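Local coordinates for protein thiamine phosphate pyrophosphorylase (Bacteroides thetaiotaomicron VPI-5482, PDB 3CEU) that probably makes thiamine phosphate by joining its pyrimidine and thiazole precursors with release of diphosphate, a step of thiamine diphosphate biosynthesis, at residues A[15-28]-A[45-57]. Sequence-based numbering, arbitrary orientation.
Sequences EDKIITALFEEGLD and LLTLIPEKYHRRI
Phe23 and Tyr53 lie antiparallel, their ring planes 7° apart but slid so far that each ring mainly meets the other's methylene. Phe23 CB sits over the Tyr53 ring, 3.4 Å from its centroid, and Tyr53 CB lies over a face of Phe23, 3.7 Å from that centroid, giving two reciprocal CH-pi contacts. Ile57 CG1 meets the Phe23 edge at CZ (3.6 Å), while Leu27 CD2 packs on the ring face opposite Tyr53 CB. The phenol OH lies beside Glu24 CG, and Lys52 CG lies over the ring's other face. With Tyr53 cut back to an alanine, Phe23 CB would probably lose its aromatic cover and a gap open beside Thr20 and Glu24. Toward the start of helix 15-24, Ile49 CG2 packs on Ile19 CG2 (4.0 Å) and Thr20 OG1; that hydroxyl, turned back beside its own backbone N (chi1 -59°), donates to Asp16 O (2.7 Å). Ile19 CD1 meets Leu45 CD2 tip to tip. Behind this layer, His54 NE2 makes two strongly bent hydrogen bonds, to Leu46 O and Ile49 O, tying the 3-10 segment 51-56 to the end of helix 39-48. Ile19 and Phe23 touch Leu30 and Leu46 touches Leu32, so both helices pack on strand 29-32, as consecutive outer helices of a TIM barrel.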
# COMPACT_ATOMS: atom_id res chain seq x y z
N GLU A 15 -13.31 -10.86 3.08
CA GLU A 15 -12.10 -10.08 2.85
C GLU A 15 -11.13 -10.81 1.90
O GLU A 15 -10.53 -10.20 1.02
CB GLU A 15 -11.38 -9.79 4.17
CG GLU A 15 -10.20 -8.84 4.03
CD GLU A 15 -9.40 -8.66 5.32
OE1 GLU A 15 -8.50 -7.79 5.33
OE2 GLU A 15 -9.66 -9.37 6.31
N ASP A 16 -11.00 -12.13 2.09
CA ASP A 16 -10.12 -12.93 1.25
C ASP A 16 -10.59 -12.94 -0.20
O ASP A 16 -9.78 -12.93 -1.13
CB ASP A 16 -10.02 -14.37 1.79
CG ASP A 16 -11.27 -15.19 1.50
OD1 ASP A 16 -12.37 -14.81 1.96
OD2 ASP A 16 -11.16 -16.22 0.82
N LYS A 17 -11.91 -12.97 -0.40
CA LYS A 17 -12.49 -12.99 -1.74
C LYS A 17 -12.25 -11.65 -2.41
O LYS A 17 -11.89 -11.58 -3.59
CB LYS A 17 -14.01 -13.22 -1.68
CG LYS A 17 -14.46 -14.67 -1.66
CD LYS A 17 -14.10 -15.39 -0.38
CE LYS A 17 -14.85 -16.72 -0.29
NZ LYS A 17 -16.33 -16.51 -0.19
N ILE A 18 -12.48 -10.58 -1.67
CA ILE A 18 -12.29 -9.27 -2.23
C ILE A 18 -10.83 -9.07 -2.59
O ILE A 18 -10.53 -8.56 -3.67
CB ILE A 18 -12.74 -8.16 -1.25
CG1 ILE A 18 -14.22 -8.35 -0.91
CG2 ILE A 18 -12.52 -6.80 -1.90
CD1 ILE A 18 -14.78 -7.31 0.05
N ILE A 19 -9.92 -9.47 -1.70
CA ILE A 19 -8.50 -9.31 -1.98
C ILE A 19 -8.09 -10.07 -3.22
O ILE A 19 -7.36 -9.56 -4.08
CB ILE A 19 -7.63 -9.78 -0.79
CG1 ILE A 19 -7.81 -8.81 0.39
CG2 ILE A 19 -6.15 -9.88 -1.22
CD1 ILE A 19 -7.13 -9.23 1.70
N THR A 20 -8.56 -11.31 -3.33
CA THR A 20 -8.23 -12.15 -4.47
C THR A 20 -8.74 -11.50 -5.75
O THR A 20 -8.02 -11.44 -6.76
CB THR A 20 -8.85 -13.53 -4.28
OG1 THR A 20 -8.34 -14.09 -3.06
CG2 THR A 20 -8.51 -14.44 -5.45
N ALA A 21 -9.96 -11.00 -5.69
CA ALA A 21 -10.59 -10.33 -6.82
C ALA A 21 -9.77 -9.12 -7.26
O ALA A 21 -9.70 -8.81 -8.46
CB ALA A 21 -12.02 -9.91 -6.44
N LEU A 22 -9.17 -8.42 -6.29
CA LEU A 22 -8.35 -7.25 -6.58
C LEU A 22 -7.02 -7.70 -7.22
O LEU A 22 -6.50 -7.04 -8.13
CB LEU A 22 -8.09 -6.44 -5.29
CG LEU A 22 -9.32 -5.82 -4.61
CD1 LEU A 22 -9.02 -5.42 -3.17
CD2 LEU A 22 -9.77 -4.61 -5.41
N PHE A 23 -6.47 -8.82 -6.77
CA PHE A 23 -5.23 -9.29 -7.38
C PHE A 23 -5.54 -9.65 -8.84
O PHE A 23 -4.84 -9.23 -9.76
CB PHE A 23 -4.66 -10.49 -6.63
CG PHE A 23 -3.81 -10.12 -5.44
CD1 PHE A 23 -2.72 -9.27 -5.59
CD2 PHE A 23 -4.08 -10.64 -4.18
CE1 PHE A 23 -1.92 -8.93 -4.51
CE2 PHE A 23 -3.28 -10.31 -3.08
CZ PHE A 23 -2.19 -9.45 -3.25
N GLU A 24 -6.62 -10.40 -9.04
CA GLU A 24 -7.05 -10.81 -10.38
C GLU A 24 -7.21 -9.62 -11.34
O GLU A 24 -7.11 -9.79 -12.56
CB GLU A 24 -8.36 -11.59 -10.28
CG GLU A 24 -8.18 -13.03 -9.78
CD GLU A 24 -9.50 -13.71 -9.44
OE1 GLU A 24 -10.47 -13.58 -10.23
OE2 GLU A 24 -9.56 -14.39 -8.39
N GLU A 25 -7.44 -8.43 -10.80
CA GLU A 25 -7.60 -7.23 -11.62
C GLU A 25 -6.29 -6.45 -11.72
O GLU A 25 -6.27 -5.26 -12.06
CB GLU A 25 -8.70 -6.33 -11.06
CG GLU A 25 -10.08 -6.97 -11.08
CD GLU A 25 -10.57 -7.31 -12.49
OE1 GLU A 25 -11.58 -8.02 -12.61
OE2 GLU A 25 -9.94 -6.86 -13.48
N GLY A 26 -5.19 -7.12 -11.39
CA GLY A 26 -3.88 -6.51 -11.50
C GLY A 26 -3.35 -5.70 -10.33
O GLY A 26 -2.49 -4.84 -10.53
N LEU A 27 -3.83 -5.94 -9.12
CA LEU A 27 -3.32 -5.20 -7.97
C LEU A 27 -1.79 -5.38 -7.88
O LEU A 27 -1.30 -6.50 -7.76
CB LEU A 27 -3.97 -5.70 -6.69
CG LEU A 27 -3.34 -5.23 -5.37
CD1 LEU A 27 -3.37 -3.70 -5.25
CD2 LEU A 27 -4.10 -5.87 -4.24
N ASP A 28 -1.04 -4.29 -7.95
CA ASP A 28 0.40 -4.38 -7.88
C ASP A 28 0.84 -4.98 -6.54
O ASP A 28 1.34 -6.10 -6.48
CB ASP A 28 1.05 -3.00 -8.06
CG ASP A 28 0.82 -2.42 -9.45
OD1 ASP A 28 1.37 -2.97 -10.44
OD2 ASP A 28 0.08 -1.40 -9.57
N LEU A 45 -6.30 -15.76 6.64
CA LEU A 45 -6.50 -14.95 5.45
C LEU A 45 -5.49 -15.34 4.37
O LEU A 45 -5.87 -15.61 3.23
CB LEU A 45 -6.37 -13.47 5.81
CG LEU A 45 -6.93 -12.44 4.83
CD1 LEU A 45 -6.88 -11.04 5.45
CD2 LEU A 45 -6.15 -12.47 3.55
N LEU A 46 -4.21 -15.38 4.72
CA LEU A 46 -3.18 -15.74 3.74
C LEU A 46 -3.42 -17.11 3.10
O LEU A 46 -3.14 -17.30 1.93
CB LEU A 46 -1.79 -15.69 4.38
CG LEU A 46 -1.38 -14.34 4.98
CD1 LEU A 46 -0.22 -14.51 5.94
CD2 LEU A 46 -1.04 -13.37 3.86
N THR A 47 -3.95 -18.05 3.88
CA THR A 47 -4.21 -19.39 3.35
C THR A 47 -5.30 -19.40 2.28
O THR A 47 -5.24 -20.17 1.34
CB THR A 47 -4.63 -20.38 4.47
OG1 THR A 47 -3.65 -20.38 5.51
CG2 THR A 47 -4.76 -21.78 3.91
N LEU A 48 -6.31 -18.55 2.45
CA LEU A 48 -7.42 -18.45 1.50
C LEU A 48 -7.05 -17.77 0.21
O LEU A 48 -7.65 -18.03 -0.84
CB LEU A 48 -8.58 -17.68 2.12
CG LEU A 48 -9.58 -18.48 2.95
CD1 LEU A 48 -8.84 -19.48 3.82
CD2 LEU A 48 -10.41 -17.51 3.80
N ILE A 49 -6.07 -16.88 0.26
CA ILE A 49 -5.65 -16.20 -0.94
C ILE A 49 -4.62 -17.03 -1.68
O ILE A 49 -3.64 -17.50 -1.10
CB ILE A 49 -5.07 -14.80 -0.63
CG1 ILE A 49 -4.16 -14.87 0.59
CG2 ILE A 49 -6.21 -13.81 -0.40
CD1 ILE A 49 -3.72 -13.51 1.10
N PRO A 50 -4.85 -17.25 -2.99
CA PRO A 50 -3.99 -18.02 -3.90
C PRO A 50 -2.51 -17.77 -3.69
O PRO A 50 -2.07 -16.62 -3.70
CB PRO A 50 -4.46 -17.55 -5.27
CG PRO A 50 -5.92 -17.39 -5.06
CD PRO A 50 -6.00 -16.69 -3.71
N GLU A 51 -1.76 -18.85 -3.51
CA GLU A 51 -0.32 -18.80 -3.28
C GLU A 51 0.40 -17.84 -4.22
O GLU A 51 1.24 -17.05 -3.79
CB GLU A 51 0.30 -20.20 -3.46
CG GLU A 51 -0.57 -21.36 -2.98
CD GLU A 51 0.01 -22.74 -3.34
OE1 GLU A 51 0.94 -23.21 -2.65
OE2 GLU A 51 -0.47 -23.35 -4.33
N LYS A 52 0.06 -17.91 -5.51
CA LYS A 52 0.70 -17.08 -6.52
C LYS A 52 0.64 -15.58 -6.27
O LYS A 52 1.40 -14.82 -6.89
CB LYS A 52 0.14 -17.39 -7.89
CG LYS A 52 -1.31 -17.03 -8.10
CD LYS A 52 -1.70 -17.47 -9.50
CE LYS A 52 -2.93 -16.76 -10.02
NZ LYS A 52 -3.06 -17.01 -11.48
N TYR A 53 -0.25 -15.14 -5.39
CA TYR A 53 -0.33 -13.72 -5.09
C TYR A 53 0.41 -13.39 -3.80
O TYR A 53 0.38 -12.25 -3.34
CB TYR A 53 -1.80 -13.27 -4.98
CG TYR A 53 -2.60 -13.39 -6.27
CD1 TYR A 53 -2.12 -12.83 -7.45
CD2 TYR A 53 -3.80 -14.08 -6.30
CE1 TYR A 53 -2.84 -12.96 -8.65
CE2 TYR A 53 -4.52 -14.22 -7.49
CZ TYR A 53 -4.03 -13.66 -8.66
OH TYR A 53 -4.71 -13.85 -9.83
N HIS A 54 1.09 -14.38 -3.22
CA HIS A 54 1.79 -14.12 -1.97
C HIS A 54 2.99 -13.19 -2.09
O HIS A 54 3.25 -12.41 -1.17
CB HIS A 54 2.21 -15.43 -1.29
CG HIS A 54 1.06 -16.15 -0.66
ND1 HIS A 54 1.23 -17.22 0.19
CD2 HIS A 54 -0.28 -15.97 -0.77
CE1 HIS A 54 0.05 -17.66 0.59
NE2 HIS A 54 -0.88 -16.91 0.02
N ARG A 55 3.71 -13.25 -3.20
CA ARG A 55 4.87 -12.38 -3.37
C ARG A 55 4.47 -10.95 -3.76
O ARG A 55 5.30 -10.18 -4.24
CB ARG A 55 5.84 -12.92 -4.43
CG ARG A 55 5.42 -12.67 -5.87
CD ARG A 55 4.70 -13.88 -6.41
NE ARG A 55 5.12 -14.19 -7.78
CZ ARG A 55 5.09 -15.41 -8.30
NH1 ARG A 55 4.65 -16.44 -7.57
NH2 ARG A 55 5.49 -15.62 -9.55
N ARG A 56 3.20 -10.62 -3.55
CA ARG A 56 2.68 -9.29 -3.86
C ARG A 56 2.15 -8.64 -2.57
O ARG A 56 1.61 -7.54 -2.60
CB ARG A 56 1.53 -9.39 -4.86
CG ARG A 56 1.90 -9.93 -6.24
CD ARG A 56 2.33 -8.80 -7.16
NE ARG A 56 2.34 -9.21 -8.56
CZ ARG A 56 2.76 -8.44 -9.55
NH1 ARG A 56 3.21 -7.21 -9.29
NH2 ARG A 56 2.76 -8.89 -10.80
N ILE A 57 2.33 -9.35 -1.46
CA ILE A 57 1.87 -8.90 -0.15
C ILE A 57 3.01 -8.54 0.82
O ILE A 57 3.99 -9.28 0.94
CB ILE A 57 0.99 -10.00 0.51
CG1 ILE A 57 -0.21 -10.30 -0.38
CG2 ILE A 57 0.54 -9.55 1.90
CD1 ILE A 57 -1.04 -11.49 0.08